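Local coordinates for protein Isomerase/lactonizing enzyme (Agrobacterium fabrum str. C58, PDB 2NQL) that belongs to the mandelate racemase/muconate lactonizing branch of the enolase superfamily and holds a sodium ion between acidic side chains, at residues 104-107 with 108-112. Residues are numbered along the deposited sequence; the frame is centred on the assembly and turned at random.
Sequences DLYD and MMRVR. With SO4 (sulfate ion), chain L.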
loop_
_atom_site.group_PDB
_atom_site.type_symbol
_atom_site.label_atom_id
_atom_site.label_comp_id
_atom_site.label_asym_id
_atom_site.label_seq_id
_atom_site.Cartn_x
_atom_site.Cartn_y
_atom_site.Cartn_z
ATOM N N ASP A 104 13.996 2.130 9.924
ATOM C CA ASP A 104 13.408 3.259 10.668
ATOM C C ASP A 104 12.296 3.981 9.912
ATOM O O ASP A 104 11.254 4.295 10.492
ATOM C CB ASP A 104 14.480 4.261 11.090
ATOM C CG ASP A 104 15.353 3.738 12.239
ATOM O OD1 ASP A 104 15.025 2.672 12.810
ATOM O OD2 ASP A 104 16.371 4.384 12.526
ATOM N N LEU A 105 12.518 4.233 8.620
ATOM C CA LEU A 105 11.511 4.919 7.799
ATOM C C LEU A 105 10.285 4.062 7.627
ATOM O O LEU A 105 9.156 4.569 7.724
ATOM C CB LEU A 105 12.095 5.320 6.415
ATOM C CG LEU A 105 13.303 6.254 6.412
ATOM C CD1 LEU A 105 13.775 6.535 4.960
ATOM C CD2 LEU A 105 13.024 7.547 7.152
ATOM N N TYR A 106 10.491 2.771 7.360
ATOM C CA TYR A 106 9.387 1.825 7.256
ATOM C C TYR A 106 8.536 1.816 8.521
ATOM O O TYR A 106 7.291 1.888 8.469
ATOM C CB TYR A 106 9.904 0.420 6.936
ATOM C CG TYR A 106 8.816 -0.592 6.710
ATOM C CD1 TYR A 106 8.162 -0.686 5.481
ATOM C CD2 TYR A 106 8.455 -1.495 7.721
ATOM C CE1 TYR A 106 7.158 -1.652 5.279
ATOM C CE2 TYR A 106 7.450 -2.426 7.534
ATOM C CZ TYR A 106 6.816 -2.523 6.324
ATOM O OH TYR A 106 5.848 -3.477 6.172
ATOM N N ASP A 107 9.220 1.728 9.658
ATOM C CA ASP A 107 8.537 1.735 10.967
ATOM C C ASP A 107 7.654 2.951 11.259
ATOM O O ASP A 107 6.721 2.833 12.058
ATOM C CB ASP A 107 9.569 1.583 12.089
ATOM C CG ASP A 107 10.076 0.181 12.215
ATOM O OD1 ASP A 107 9.561 -0.722 11.521
ATOM O OD2 ASP A 107 11.007 -0.024 13.017
ATOM N N MET A 108 7.931 4.098 10.631
ATOM C CA MET A 108 7.174 5.330 10.895
ATOM C C MET A 108 5.678 5.178 10.597
ATOM O O MET A 108 4.854 5.781 11.275
ATOM C CB MET A 108 7.722 6.543 10.144
ATOM C CG MET A 108 9.132 6.991 10.560
ATOM S SD MET A 108 9.437 8.705 10.200
ATOM C CE MET A 108 9.527 8.626 8.384
ATOM N N MET A 109 5.335 4.376 9.580
ATOM C CA MET A 109 3.974 4.336 9.081
ATOM C C MET A 109 3.386 2.939 9.000
ATOM O O MET A 109 2.246 2.779 8.596
ATOM C CB MET A 109 3.887 5.046 7.712
ATOM C CG MET A 109 4.102 6.576 7.774
ATOM S SD MET A 109 2.820 7.487 8.693
ATOM C CE MET A 109 1.608 7.731 7.393
ATOM N N ARG A 110 4.156 1.921 9.384
ATOM C CA ARG A 110 3.698 0.554 9.204
ATOM C C ARG A 110 2.399 0.225 9.940
ATOM O O ARG A 110 1.529 -0.424 9.366
ATOM C CB ARG A 110 4.806 -0.494 9.425
ATOM C CG ARG A 110 5.087 -0.891 10.863
ATOM C CD ARG A 110 6.384 -1.703 11.027
ATOM N NE ARG A 110 6.238 -3.145 10.807
ATOM C CZ ARG A 110 7.077 -4.077 11.288
ATOM N NH1 ARG A 110 8.118 -3.726 12.032
ATOM N NH2 ARG A 110 6.866 -5.367 11.053
ATOM N N VAL A 111 2.254 0.701 11.169
ATOM C CA VAL A 111 1.065 0.326 11.966
ATOM C C VAL A 111 -0.231 0.940 11.426
ATOM O O VAL A 111 -1.314 0.513 11.795
ATOM C CB VAL A 111 1.219 0.648 13.471
ATOM C CG1 VAL A 111 2.467 -0.066 14.039
ATOM C CG2 VAL A 111 1.209 2.191 13.734
ATOM N N ARG A 112 -0.102 1.950 10.570
ATOM C CA ARG A 112 -1.252 2.552 9.926
ATOM C C ARG A 112 -1.536 1.933 8.545
ATOM O O ARG A 112 -2.457 2.375 7.854
ATOM C CB ARG A 112 -1.062 4.071 9.807
ATOM C CG ARG A 112 -0.913 4.804 11.164
ATOM C CD ARG A 112 -1.128 6.297 11.041
ATOM N NE ARG A 112 -0.849 7.008 12.303
ATOM C CZ ARG A 112 0.343 7.470 12.694
ATOM N NH1 ARG A 112 1.438 7.316 11.925
ATOM N NH2 ARG A 112 0.449 8.091 13.883
HETATM S S SO4 L . -4.717 6.561 14.030
HETATM O O1 SO4 L . -4.161 5.785 15.125
HETATM O O2 SO4 L . -5.527 5.724 13.158
HETATM O O3 SO4 L . -5.591 7.579 14.593
HETATM O O4 SO4 L . -3.636 7.229 13.345
HETATM O O HOH W 1 4.124 2.479 12.446
#
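R110 lays the outer half of its side chain against the Y106 ring at the C-terminal end of helix 98-109, its NE 3.6 Å from Y106 CE2. The two side chains cross at about a right angle, and the guanidinium presents one face to CE2 while its plane stays 53° from the ring, so this is no parallel stack. Two torsions shape the arginine: CG is wedged between backbone N and carbonyl carbon (chi1 83°), and a bend at chi3 folds the chain. From there R110 NH1 reaches D107 OD1 in a weak 3.4 Å salt bridge; the two planes are nearly parallel (11° apart), but OD1 approaches obliquely, which fits the weakness of the bond. The stronger partner is E246 of the second subunit, which takes R110 NE and the Y106 hydroxyl; W244 of that subunit adds a cation-pi contact.

The tight side is apolar. Branched L105 meets F89 and V90 of helix 75-90 and L123 of helix 117-138, while pliable M108, bent at chi3, runs beside it; L105 CD2 is 3.9 Å from M108 CE. The backbone bonding is weak here: M108 N is shared between L105 O at 3.2 Å and a weak bond to D104 O, and Y106 O takes weak bonds from the M109 and R110 amides.

The opposite character appears toward D107, partly exposed, whose carbonyl O takes a 2.6 Å bond from a water that in turn accepts from V111 N at 2.9 Å, bridging the turn. Farther on, extended R112 gives NE to sulfate O4 at 3.0 Å; this ion, probably from the crystallisation liquor, is also held by T317 and Y70 of the second subunit. R110 shares itself unequally, NE with E246 and NH1 weakly with D107, so its charge is probably balanced mainly across the interface, consistent with a helix end that helps join the two subunits.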